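Local coordinates for protein interferon-inducible and double-stranded-dependent eIF-2kinase (Carassius auratus, PDB 4KMF) that binds left-handed Z-DNA through its Zalpha domain, part of a longer PKR-like protein kinase that probably phosphorylates the translation initiation factor eIF2alpha, at residues 5-10 with 37-42. Numbering follows the deposited sequence.
With nucleotides of chain B.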
ATOM      1  N   GLN A   5       1.278 -13.204  19.665  1.00 26.26           N
ATOM      2  CA  GLN A   5       0.608 -12.563  20.764  1.00 26.69           C
ATOM      3  C   GLN A   5      -0.303 -11.405  20.299  1.00 25.74           C
ATOM      4  O   GLN A   5      -1.449 -11.304  20.724  1.00 25.22           O
ATOM      5  CB  GLN A   5       1.652 -12.116  21.795  1.00 27.23           C
ATOM      6  CG  GLN A   5       1.071 -11.325  22.922  1.00 31.24           C
ATOM      7  CD  GLN A   5       0.125 -12.125  23.761  1.00 35.68           C
ATOM      8  OE1 GLN A   5       0.142 -13.363  23.744  1.00 38.21           O
ATOM      9  NE2 GLN A   5      -0.722 -11.421  24.522  1.00 39.67           N
ATOM     10  N   MET A   6       0.174 -10.582  19.374  1.00 25.54           N
ATOM     11  CA  MET A   6      -0.673  -9.572  18.722  1.00 25.61           C
ATOM     12  C   MET A   6      -1.906 -10.181  18.028  1.00 24.19           C
ATOM     13  O   MET A   6      -3.006  -9.629  18.119  1.00 23.69           O
ATOM     14  CB  MET A   6       0.122  -8.801  17.682  1.00 27.03           C
ATOM     15  CG  MET A   6      -0.317  -7.386  17.498  1.00 31.77           C
ATOM     16  SD  MET A   6       0.397  -6.342  18.801  1.00 43.41           S
ATOM     17  CE  MET A   6      -0.926  -6.411  20.017  1.00 40.03           C
ATOM     18  N   GLU A   7      -1.701 -11.287  17.305  1.00 22.72           N
ATOM     19  CA  GLU A   7      -2.802 -11.981  16.651  1.00 22.10           C
ATOM     20  C   GLU A   7      -3.841 -12.472  17.651  1.00 22.75           C
ATOM     21  O   GLU A   7      -5.053 -12.342  17.409  1.00 23.61           O
ATOM     22  CB  GLU A   7      -2.281 -13.050  15.672  1.00 21.95           C
ATOM     23  CG  GLU A   7      -1.534 -12.348  14.509  1.00 22.04           C
ATOM     24  CD  GLU A   7      -1.125 -13.192  13.317  1.00 25.16           C
ATOM     25  OE1 GLU A   7      -1.358 -14.419  13.305  1.00 27.41           O
ATOM     26  OE2 GLU A   7      -0.576 -12.579  12.358  1.00 27.50           O
ATOM     27  N   ARG A   8      -3.375 -12.975  18.794  1.00 22.89           N
ATOM     28  CA  ARG A   8      -4.256 -13.423  19.882  1.00 23.94           C
ATOM     29  C   ARG A   8      -5.117 -12.286  20.396  1.00 22.87           C
ATOM     30  O   ARG A   8      -6.331 -12.469  20.621  1.00 23.15           O
ATOM     31  CB  ARG A   8      -3.419 -13.980  21.036  1.00 25.18           C
ATOM     32  CG  ARG A   8      -2.999 -15.431  20.894  1.00 30.62           C
ATOM     33  CD  ARG A   8      -1.992 -15.728  22.008  1.00 38.98           C
ATOM     34  NE  ARG A   8      -1.356 -17.046  21.923  1.00 48.20           N
ATOM     35  CZ  ARG A   8      -0.692 -17.622  22.933  1.00 52.08           C
ATOM     36  NH1 ARG A   8      -0.571 -16.997  24.102  1.00 54.26           N
ATOM     37  NH2 ARG A   8      -0.152 -18.830  22.787  1.00 55.35           N
ATOM     38  N   LYS A   9      -4.504 -11.105  20.536  1.00 22.38           N
ATOM     39  CA  LYS A   9      -5.228  -9.919  20.967  1.00 22.66           C
ATOM     40  C   LYS A   9      -6.316  -9.501  19.977  1.00 21.63           C
ATOM     41  O   LYS A   9      -7.404  -9.114  20.384  1.00 20.83           O
ATOM     42  CB  LYS A   9      -4.258  -8.775  21.225  1.00 23.41           C
ATOM     43  CG  LYS A   9      -3.356  -9.043  22.415  1.00 26.30           C
ATOM     44  CD  LYS A   9      -2.601  -7.799  22.859  1.00 33.30           C
ATOM     45  CE  LYS A   9      -1.729  -8.152  24.045  1.00 36.99           C
ATOM     46  NZ  LYS A   9      -1.532  -7.075  25.091  1.00 40.24           N
ATOM     47  N   ILE A  10      -6.024  -9.594  18.677  1.00 20.69           N
ATOM     48  CA  ILE A  10      -6.998  -9.304  17.618  1.00 20.60           C
ATOM     49  C   ILE A  10      -8.158 -10.306  17.669  1.00 20.69           C
ATOM     50  O   ILE A  10      -9.324  -9.927  17.579  1.00 21.55           O
ATOM     51  CB  ILE A  10      -6.296  -9.270  16.227  1.00 20.72           C
ATOM     52  CG1 ILE A  10      -5.380  -8.040  16.147  1.00 19.44           C
ATOM     53  CG2 ILE A  10      -7.294  -9.262  15.054  1.00 18.93           C
ATOM     54  CD1 ILE A  10      -4.253  -8.107  15.075  1.00 21.20           C
ATOM     55  N   ASN A  37      -3.867  -4.859   9.453  1.00 16.56           N
ATOM     56  CA  ASN A  37      -4.214  -5.584   8.235  1.00 16.60           C
ATOM     57  C   ASN A  37      -3.244  -6.714   7.938  1.00 16.52           C
ATOM     58  O   ASN A  37      -3.655  -7.786   7.526  1.00 16.06           O
ATOM     59  CB  ASN A  37      -4.371  -4.622   7.053  1.00 16.47           C
ATOM     60  CG  ASN A  37      -5.771  -4.108   6.924  1.00 16.71           C
ATOM     61  OD1 ASN A  37      -6.716  -4.740   7.389  1.00 18.38           O
ATOM     62  ND2 ASN A  37      -5.923  -2.965   6.258  1.00 18.67           N
ATOM     63  N   ARG A  38      -1.954  -6.498   8.179  1.00 15.81           N
ATOM     64  CA  ARG A  38      -0.976  -7.586   8.055  1.00 16.93           C
ATOM     65  C   ARG A  38      -1.445  -8.803   8.885  1.00 16.69           C
ATOM     66  O   ARG A  38      -1.531  -9.924   8.389  1.00 16.72           O
ATOM     67  CB  ARG A  38       0.403  -7.113   8.510  1.00 16.59           C
ATOM     68  CG  ARG A  38       1.427  -8.239   8.459  1.00 20.22           C
ATOM     69  CD  ARG A  38       2.826  -7.711   8.736  1.00 29.53           C
ATOM     70  NE  ARG A  38       3.191  -7.825  10.137  1.00 36.89           N
ATOM     71  CZ  ARG A  38       3.464  -6.796  10.949  1.00 41.18           C
ATOM     72  NH1 ARG A  38       3.430  -5.537  10.494  1.00 42.07           N
ATOM     73  NH2 ARG A  38       3.788  -7.032  12.231  1.00 42.65           N
ATOM     74  N   HIS A  39      -1.787  -8.554  10.140  1.00 17.05           N
ATOM     75  CA  HIS A  39      -2.265  -9.613  11.012  1.00 17.41           C
ATOM     76  C   HIS A  39      -3.590 -10.215  10.588  1.00 16.47           C
ATOM     77  O   HIS A  39      -3.749 -11.437  10.652  1.00 15.04           O
ATOM     78  CB  HIS A  39      -2.307  -9.143  12.462  1.00 18.07           C
ATOM     79  CG  HIS A  39      -0.958  -8.824  13.018  1.00 21.16           C
ATOM     80  ND1 HIS A  39       0.103  -9.709  12.963  1.00 23.34           N
ATOM     81  CD2 HIS A  39      -0.484  -7.707  13.613  1.00 25.23           C
ATOM     82  CE1 HIS A  39       1.165  -9.155  13.519  1.00 27.38           C
ATOM     83  NE2 HIS A  39       0.838  -7.939  13.923  1.00 26.49           N
ATOM     84  N   LEU A  40      -4.549  -9.385  10.170  1.00 16.07           N
ATOM     85  CA  LEU A  40      -5.861  -9.912   9.744  1.00 15.64           C
ATOM     86  C   LEU A  40      -5.710 -10.863   8.538  1.00 15.78           C
ATOM     87  O   LEU A  40      -6.332 -11.923   8.501  1.00 15.83           O
ATOM     88  CB  LEU A  40      -6.817  -8.770   9.379  1.00 14.00           C
ATOM     89  CG  LEU A  40      -7.375  -8.055  10.624  1.00 16.49           C
ATOM     90  CD1 LEU A  40      -8.129  -6.774  10.247  1.00 16.97           C
ATOM     91  CD2 LEU A  40      -8.218  -9.006  11.473  1.00 17.92           C
ATOM     92  N   TYR A  41      -4.888 -10.480   7.555  1.00 15.87           N
ATOM     93  CA  TYR A  41      -4.707 -11.340   6.385  1.00 16.08           C
ATOM     94  C   TYR A  41      -3.912 -12.607   6.712  1.00 17.31           C
ATOM     95  O   TYR A  41      -4.225 -13.660   6.148  1.00 17.20           O
ATOM     96  CB  TYR A  41      -4.136 -10.567   5.179  1.00 16.18           C
ATOM     97  CG  TYR A  41      -5.191  -9.701   4.501  1.00 15.04           C
ATOM     98  CD1 TYR A  41      -5.399  -8.364   4.911  1.00 13.47           C
ATOM     99  CD2 TYR A  41      -5.990 -10.209   3.475  1.00 16.01           C
ATOM    100  CE1 TYR A  41      -6.377  -7.561   4.318  1.00 13.64           C
ATOM    101  CE2 TYR A  41      -6.986  -9.407   2.874  1.00 15.78           C
ATOM    102  CZ  TYR A  41      -7.179  -8.085   3.316  1.00 14.41           C
ATOM    103  OH  TYR A  41      -8.167  -7.317   2.715  1.00 16.06           O
ATOM    104  N   ASN A  42      -2.941 -12.539   7.645  1.00 17.17           N
ATOM    105  CA  ASN A  42      -2.287 -13.783   8.139  1.00 17.77           C
ATOM    106  C   ASN A  42      -3.312 -14.668   8.835  1.00 17.93           C
ATOM    107  O   ASN A  42      -3.351 -15.878   8.596  1.00 18.77           O
ATOM    108  CB  ASN A  42      -1.206 -13.484   9.194  1.00 18.55           C
ATOM    109  CG  ASN A  42       0.018 -12.806   8.637  1.00 20.51           C
ATOM    110  OD1 ASN A  42       0.313 -12.895   7.458  1.00 23.03           O
ATOM    111  ND2 ASN A  42       0.783 -12.179   9.523  1.00 24.52           N
TER
ATOM    112  P    DG B   5      -2.841  -1.666   4.509  1.00 18.98           P
ATOM    113  OP1  DG B   5      -3.996  -1.248   5.310  1.00 18.71           O
ATOM    114  OP2  DG B   5      -1.562  -0.894   4.531  1.00 21.56           O
ATOM    115  O5'  DG B   5      -2.486  -3.191   4.824  1.00 17.92           O
ATOM    116  C5'  DG B   5      -1.359  -3.807   4.197  1.00 16.94           C
ATOM    117  C4'  DG B   5      -1.427  -5.276   4.546  1.00 18.28           C
ATOM    118  O4'  DG B   5      -2.630  -5.893   4.037  1.00 18.38           O
ATOM    119  C3'  DG B   5      -0.260  -6.039   3.963  1.00 21.30           C
ATOM    120  O3'  DG B   5       0.623  -6.206   5.061  1.00 22.83           O
ATOM    121  C2'  DG B   5      -0.836  -7.383   3.551  1.00 18.52           C
ATOM    122  C1'  DG B   5      -2.333  -7.183   3.506  1.00 19.26           C
ATOM    123  N9   DG B   5      -2.882  -7.150   2.145  1.00 17.40           N
ATOM    124  C8   DG B   5      -3.925  -7.917   1.665  1.00 17.92           C
ATOM    125  N7   DG B   5      -4.231  -7.661   0.427  1.00 17.23           N
ATOM    126  C5   DG B   5      -3.320  -6.668   0.040  1.00 17.46           C
ATOM    127  C6   DG B   5      -3.205  -5.988  -1.205  1.00 16.85           C
ATOM    128  O6   DG B   5      -3.910  -6.193  -2.210  1.00 17.63           O
ATOM    129  N1   DG B   5      -2.171  -5.035  -1.221  1.00 16.26           N
ATOM    130  C2   DG B   5      -1.357  -4.776  -0.129  1.00 16.74           C
ATOM    131  N2   DG B   5      -0.428  -3.823  -0.297  1.00 18.56           N
ATOM    132  N3   DG B   5      -1.501  -5.384   1.087  1.00 17.69           N
ATOM    133  C4   DG B   5      -2.471  -6.348   1.084  1.00 16.70           C
ATOM    134  P    DC B   4      -8.018  -3.723   2.731  1.00 17.70           P
ATOM    135  OP1  DC B   4      -8.140  -4.820   3.720  1.00 17.42           O
ATOM    136  OP2  DC B   4      -8.048  -2.362   3.255  1.00 18.03           O
ATOM    137  O5'  DC B   4      -6.710  -3.892   1.849  1.00 17.83           O
ATOM    138  C5'  DC B   4      -5.516  -4.530   2.373  1.00 16.20           C
ATOM    139  C4'  DC B   4      -4.315  -3.642   2.025  1.00 16.36           C
ATOM    140  O4'  DC B   4      -4.139  -3.592   0.585  1.00 17.49           O
ATOM    141  C3'  DC B   4      -4.433  -2.180   2.452  1.00 15.49           C
ATOM    142  O3'  DC B   4      -3.174  -1.691   2.938  1.00 17.70           O
ATOM    143  C2'  DC B   4      -4.804  -1.446   1.176  1.00 14.34           C
ATOM    144  C1'  DC B   4      -3.956  -2.233   0.205  1.00 15.75           C
ATOM    145  N1   DC B   4      -4.374  -2.040  -1.191  1.00 15.50           N
ATOM    146  C2   DC B   4      -3.853  -0.966  -1.921  1.00 14.84           C
ATOM    147  O2   DC B   4      -3.053  -0.203  -1.385  1.00 14.93           O
ATOM    148  N3   DC B   4      -4.241  -0.804  -3.217  1.00 15.13           N
ATOM    149  C4   DC B   4      -5.135  -1.646  -3.762  1.00 15.50           C
ATOM    150  N4   DC B   4      -5.464  -1.482  -5.033  1.00 15.78           N
ATOM    151  C5   DC B   4      -5.675  -2.761  -3.033  1.00 15.74           C
ATOM    152  C6   DC B   4      -5.285  -2.912  -1.760  1.00 16.36           C
ATOM    153  P    DC B   6       2.207  -6.343   4.906  1.00 31.78           P
ATOM    154  OP1  DC B   6       2.581  -7.508   5.735  1.00 34.85           O
ATOM    155  OP2  DC B   6       2.731  -5.017   5.270  1.00 30.97           O
ATOM    156  O5'  DC B   6       2.529  -6.698   3.412  1.00 24.86           O
ATOM    157  C5'  DC B   6       3.873  -7.078   3.217  1.00 22.31           C
ATOM    158  C4'  DC B   6       4.341  -6.504   1.902  1.00 21.74           C
ATOM    159  O4'  DC B   6       3.643  -7.178   0.831  1.00 22.31           O
ATOM    160  C3'  DC B   6       4.139  -5.020   1.671  1.00 22.14           C
ATOM    161  O3'  DC B   6       5.298  -4.564   0.988  1.00 24.86           O
ATOM    162  C2'  DC B   6       2.930  -4.958   0.741  1.00 21.52           C
ATOM    163  C1'  DC B   6       3.110  -6.222  -0.074  1.00 19.69           C
ATOM    164  N1   DC B   6       1.858  -6.799  -0.659  1.00 18.01           N
ATOM    165  C2   DC B   6       1.471  -6.379  -1.937  1.00 17.26           C
ATOM    166  O2   DC B   6       2.155  -5.532  -2.522  1.00 18.50           O
ATOM    167  N3   DC B   6       0.369  -6.910  -2.495  1.00 17.32           N
ATOM    168  C4   DC B   6      -0.338  -7.820  -1.799  1.00 16.53           C
ATOM    169  N4   DC B   6      -1.439  -8.326  -2.368  1.00 19.20           N
ATOM    170  C5   DC B   6       0.045  -8.278  -0.489  1.00 15.92           C
ATOM    171  C6   DC B   6       1.143  -7.726   0.044  1.00 16.97           C
TER
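His39 of helix 33-45 sits against helix 2-17, wedged among Met6, Glu7 and Ile10. The two helix segments cross at 82°, with axes 10.1 Å apart. The tight part lies around the imidazole. Met6 CB covers one face of the ring in a CH-pi contact, 4.3 Å from its centroid. Ile10 CD1 presses on His39 CB at 3.4 Å. On the inner side, Ile10 CG2 meets Leu40 CD2 at 3.7 Å, and Leu40 continues onto Ala22 and Ile25 of helix 22-29. Glu7 also packs here. Its CG is anti to the carbonyl carbon (chi1 -66°), and the extended chain beyond it carries the carboxylate over to helix 33-45. His39 ND1 donates to Glu7 OE2 at 3.0 Å, near the ring plane; the oxygen accepts with its anti lone pair. The carboxylate stands 79° from the ring plane.

The looser, solvent side is Asn42 and the outer part of the carboxylate. Asn42 ND2 gives Glu7 OE2 a second, longer bond of 3.2 Å.

Segment 37-42 also belongs to the recognition helix of this winged helix-turn-helix fold. Its DNA-facing side carries Asn37, Arg38 and Tyr41. Asn37 ND2 bonds DG5 OP1 of chain B at 2.7 Å. The face of the Tyr41 ring receives guanine C8 of DG5 of chain B over its centre, and its hydroxyl donates to DC4 OP1 of chain B. A leucine here would probably leave that phosphate without its hydroxyl partner and guanine C8 without the aromatic face it points at.

The ND1 bond and the Met6 and Ile10 packing hold the imidazole's rotation, while Asn42 steadies the carboxylate. Glu7 thus ties the recognition helix to helix 2-17; its negative charge would probably favour a protonated His39.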